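Local coordinates for BDI_3064 protein (Parabacteroides distasonis ATCC 8503, PDB 5Z06) that hydrolyses linear beta-1,2-glucans and beta-1,2-glucooligosaccharides as an exo-type enzyme, releasing sophorose from the non-reducing end, at residues Tyr117-Leu120 with Arg121-Leu124; Ser136-Leu139 with Glu140-Gly143. All coordinates share one frame; numbering follows the deposited sequence.

Contact 1 (Tyr117-Leu120 with Arg121-Leu124); sequences YLNL and RNYL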
loop_
_atom_site.group_PDB
_atom_site.type_symbol
_atom_site.label_atom_id
_atom_site.label_comp_id
_atom_site.label_asym_id
_atom_site.label_seq_id
_atom_site.Cartn_x
_atom_site.Cartn_y
_atom_site.Cartn_z
ATOM N N TYR A 117 -18.622 20.128 23.266
ATOM C CA TYR A 117 -18.643 18.821 23.900
ATOM C C TYR A 117 -20.052 18.450 24.333
ATOM O O TYR A 117 -20.783 19.264 24.877
ATOM C CB TYR A 117 -17.727 18.792 25.125
ATOM C CG TYR A 117 -16.278 18.622 24.773
ATOM C CD1 TYR A 117 -15.491 19.732 24.464
ATOM C CD2 TYR A 117 -15.685 17.343 24.736
ATOM C CE1 TYR A 117 -14.156 19.589 24.129
ATOM C CE2 TYR A 117 -14.345 17.185 24.406
ATOM C CZ TYR A 117 -13.588 18.318 24.094
ATOM O OH TYR A 117 -12.263 18.223 23.768
ATOM N N LEU A 118 -20.406 17.195 24.105
ATOM C CA LEU A 118 -21.670 16.651 24.510
ATOM C C LEU A 118 -21.387 15.617 25.573
ATOM O O LEU A 118 -20.345 14.980 25.539
ATOM C CB LEU A 118 -22.344 15.987 23.322
ATOM C CG LEU A 118 -22.612 16.903 22.131
ATOM C CD1 LEU A 118 -23.026 16.052 20.945
ATOM C CD2 LEU A 118 -23.680 17.939 22.489
ATOM N N ASN A 119 -22.321 15.457 26.509
ATOM C CA ASN A 119 -22.234 14.436 27.529
ATOM C C ASN A 119 -22.609 13.146 26.844
ATOM O O ASN A 119 -23.658 13.050 26.212
ATOM C CB ASN A 119 -23.208 14.691 28.692
ATOM C CG ASN A 119 -23.058 16.071 29.307
ATOM O OD1 ASN A 119 -24.026 16.824 29.407
ATOM N ND2 ASN A 119 -21.854 16.411 29.711
ATOM N N LEU A 120 -21.757 12.142 26.984
ATOM C CA LEU A 120 -21.979 10.874 26.318
ATOM C C LEU A 120 -23.177 10.111 26.880
ATOM O O LEU A 120 -23.771 9.288 26.169
ATOM C CB LEU A 120 -20.702 10.020 26.363
ATOM C CG LEU A 120 -20.664 8.705 25.573
ATOM C CD1 LEU A 120 -21.057 8.902 24.118
ATOM C CD2 LEU A 120 -19.278 8.081 25.661
ATOM N N ARG A 121 -23.528 10.400 28.140
ATOM C CA ARG A 121 -24.712 9.835 28.817
ATOM C C ARG A 121 -26.023 10.068 28.062
ATOM O O ARG A 121 -26.927 9.223 28.089
ATOM C CB ARG A 121 -24.851 10.421 30.234
ATOM C CG ARG A 121 -25.348 11.872 30.302
ATOM C CD ARG A 121 -25.532 12.370 31.725
ATOM N NE ARG A 121 -26.411 11.475 32.475
ATOM C CZ ARG A 121 -26.756 11.636 33.750
ATOM N NH1 ARG A 121 -26.330 12.685 34.452
ATOM N NH2 ARG A 121 -27.552 10.740 34.320
ATOM N N ASN A 122 -26.107 11.214 27.388
ATOM C CA ASN A 122 -27.295 11.595 26.623
ATOM C C ASN A 122 -27.595 10.737 25.412
ATOM O O ASN A 122 -28.677 10.866 24.851
ATOM C CB ASN A 122 -27.170 13.043 26.167
ATOM C CG ASN A 122 -27.100 13.988 27.323
ATOM O OD1 ASN A 122 -27.579 13.680 28.394
ATOM N ND2 ASN A 122 -26.486 15.122 27.122
ATOM N N TYR A 123 -26.643 9.897 24.997
ATOM C CA TYR A 123 -26.802 9.010 23.840
ATOM C C TYR A 123 -26.659 7.547 24.188
ATOM O O TYR A 123 -26.527 6.700 23.298
ATOM C CB TYR A 123 -25.775 9.380 22.789
ATOM C CG TYR A 123 -25.828 10.826 22.477
ATOM C CD1 TYR A 123 -26.791 11.321 21.618
ATOM C CD2 TYR A 123 -24.978 11.718 23.099
ATOM C CE1 TYR A 123 -26.874 12.673 21.344
ATOM C CE2 TYR A 123 -25.046 13.075 22.833
ATOM C CZ TYR A 123 -26.000 13.540 21.956
ATOM O OH TYR A 123 -26.066 14.872 21.683
ATOM N N LEU A 124 -26.720 7.257 25.479
ATOM C CA LEU A 124 -26.566 5.924 26.005
ATOM C C LEU A 124 -27.885 5.645 26.712
ATOM O O LEU A 124 -28.127 6.116 27.813
ATOM C CB LEU A 124 -25.369 5.912 26.968
ATOM C CG LEU A 124 -24.305 4.806 26.951
ATOM C CD1 LEU A 124 -24.460 3.779 25.850
ATOM C CD2 LEU A 124 -22.926 5.444 26.887
#

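Contact 2 (Ser136-Leu139 with Glu140-Gly143); sequences SIPL and EDFG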
loop_
_atom_site.group_PDB
_atom_site.type_symbol
_atom_site.label_atom_id
_atom_site.label_comp_id
_atom_site.label_asym_id
_atom_site.label_seq_id
_atom_site.Cartn_x
_atom_site.Cartn_y
_atom_site.Cartn_z
ATOM N N SER A 136 -25.391 6.689 18.829
ATOM C CA SER A 136 -25.464 7.571 17.657
ATOM C C SER A 136 -25.608 8.983 18.149
ATOM O O SER A 136 -26.551 9.305 18.866
ATOM C CB SER A 136 -26.660 7.248 16.775
ATOM O OG SER A 136 -26.534 5.970 16.200
ATOM N N ILE A 137 -24.670 9.828 17.776
ATOM C CA ILE A 137 -24.726 11.221 18.126
ATOM C C ILE A 137 -24.968 11.903 16.802
ATOM O O ILE A 137 -24.113 11.821 15.916
ATOM C CB ILE A 137 -23.417 11.718 18.754
ATOM C CG1 ILE A 137 -23.082 10.886 19.988
ATOM C CG2 ILE A 137 -23.531 13.199 19.102
ATOM C CD1 ILE A 137 -21.649 10.995 20.445
ATOM N N PRO A 138 -26.145 12.547 16.648
ATOM C CA PRO A 138 -26.321 13.361 15.478
ATOM C C PRO A 138 -25.206 14.385 15.394
ATOM O O PRO A 138 -24.888 15.043 16.394
ATOM C CB PRO A 138 -27.686 14.043 15.728
ATOM C CG PRO A 138 -28.450 13.047 16.518
ATOM C CD PRO A 138 -27.404 12.433 17.425
ATOM N N LEU A 139 -24.624 14.522 14.211
ATOM C CA LEU A 139 -23.578 15.498 13.989
ATOM C C LEU A 139 -24.091 16.906 14.235
ATOM O O LEU A 139 -23.368 17.772 14.719
ATOM C CB LEU A 139 -22.996 15.337 12.577
ATOM C CG LEU A 139 -22.198 14.034 12.393
ATOM C CD1 LEU A 139 -21.682 13.937 10.969
ATOM C CD2 LEU A 139 -21.021 13.924 13.356
ATOM N N GLU A 140 -25.344 17.120 13.865
ATOM C CA GLU A 140 -26.170 18.263 14.306
ATOM C C GLU A 140 -25.879 18.713 15.758
ATOM O O GLU A 140 -25.592 19.894 15.998
ATOM C CB GLU A 140 -27.629 17.829 14.173
ATOM C CG GLU A 140 -28.641 18.922 13.942
ATOM C CD GLU A 140 -30.046 18.357 13.863
ATOM O OE1 GLU A 140 -30.192 17.113 13.808
ATOM O OE2 GLU A 140 -30.999 19.154 13.863
ATOM N N ASP A 141 -25.890 17.763 16.702
ATOM C CA ASP A 141 -25.664 18.055 18.143
ATOM C C ASP A 141 -24.273 18.645 18.434
ATOM O O ASP A 141 -24.121 19.424 19.386
ATOM C CB ASP A 141 -25.899 16.816 19.011
ATOM C CG ASP A 141 -27.336 16.259 18.904
ATOM O OD1 ASP A 141 -28.130 16.758 18.077
ATOM O OD2 ASP A 141 -27.685 15.310 19.648
ATOM N N PHE A 142 -23.264 18.305 17.605
ATOM C CA PHE A 142 -21.940 18.968 17.665
ATOM C C PHE A 142 -21.940 20.355 17.039
ATOM O O PHE A 142 -20.936 21.079 17.122
ATOM C CB PHE A 142 -20.836 18.118 17.009
ATOM C CG PHE A 142 -20.579 16.806 17.708
ATOM C CD1 PHE A 142 -19.958 16.773 18.951
ATOM C CD2 PHE A 142 -20.944 15.604 17.116
ATOM C CE1 PHE A 142 -19.718 15.563 19.592
ATOM C CE2 PHE A 142 -20.710 14.390 17.754
ATOM C CZ PHE A 142 -20.090 14.369 18.996
ATOM N N GLY A 143 -23.056 20.735 16.420
ATOM C CA GLY A 143 -23.175 22.023 15.763
ATOM C C GLY A 143 -22.466 21.965 14.430
ATOM O O GLY A 143 -21.946 22.974 13.970
#

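Contact 1 (Tyr117-Leu120 with Arg121-Leu124)
Leu-118 and Tyr-123 meet over the short bend that ends strand 118-119. Leu-118 CD1 lies 3.3 Å from Tyr-123 OH, and Leu-118 CB comes up to the edge of the ring, 4.0 Å from Tyr-123 CE2. With CG anti to its own carbonyl carbon (chi1 -52°), Tyr-123 sends its ring back over the turn toward the strand, and CB of the preceding residue, Asn-122, lies over one ring face, toward the rim. The hydroxyl continues past Leu-118 to a hydrogen bond with Asp-141 OD2. With an alanine here, Asp-141 would probably lose its phenolic partner and a gap would open beside Leu-118. Leu-120 CG packs on Leu-124 CD2 at 4.2 Å, both residues buried. The solvent side carries the exposed Asn-119, Arg-121 and Asn-122: Asn-119 CB is 3.7 Å from Asn-122 ND2, the two amide planes stand 76° apart, and Asn-119 ND2 is hydrogen-bonded to Asn-104 OD1. Two backbone bonds shape the bend, Asn-122 N to Asn-119 O at 3.3 Å and Tyr-123 N to Leu-120 O at 3.2 Å. Such successive i to i+3 bonds are those of a short 3-10 segment, here directly after strand 118-119, an outermost strand of its five-stranded antiparallel sheet.

Contact 2 (Ser136-Leu139 with Glu140-Gly143)
Phe-142 folds back on Ile-137, the two side chains crossing at about a right angle. With CG anti to the carbonyl carbon (chi1 -64°), Phe-142 turns its ring back toward the strand. Its CB rests 3.4 Å from Leu-139 O; CD2, two bonds further out, lies 4.1 Å from Leu-139 CD2 and also passes near the carbonyl oxygens of Pro-138 and Leu-139, the latter at the ring edge. CE2 makes the closest side-chain approach, 3.3 Å to Ile-137 CG2, and CZ at the tip touches that methyl again and Ile-137 CD1 at 4.0 Å. Leu-87 and Ile-107 add to the apolar surroundings of the ring. The backbone makes consecutive i to i+3 turns where strand 132-138, paired antiparallel with strand 86-93, runs out: Asp-141 N donates to Pro-138 O at 2.9 Å, a weak bond joins Phe-142 N to Leu-139 O, and Gly-143 N is bonded to Glu-140 O. Gly-143, with positive phi, closes the series. On the more exposed flank the carboxylate of Asp-141 lies across the pyrrolidine ring of Pro-138, OD1 3.6 Å from Pro-138 CB and OD2 3.6 Å from Pro-138 CD. OD2 has its polar partner in Tyr-123, which is likely to limit rotation of the carboxylate.

In the fold
Both contacts are turns at strand ends, contact 1 after strand 118-119 and contact 2 after strand 132-138, which belong to two different antiparallel sheets. They touch directly: besides the bond between Tyr-123 and Asp-141, Leu-118 CD1 packs on Ile-137 CG2 at 3.4 Å. Each is partly buried. In contact 2, Ile-137, Leu-139 and Phe-142 all pack on Leu-87 of one sheet and on Ile-105 or Ile-107 of the other. Contact 1 buries Leu-120 and Leu-124, yet its exposed side chains are two amides and an arginine. Its chemistry is therefore more polar at the surface, against the apolar cluster that dominates contact 2.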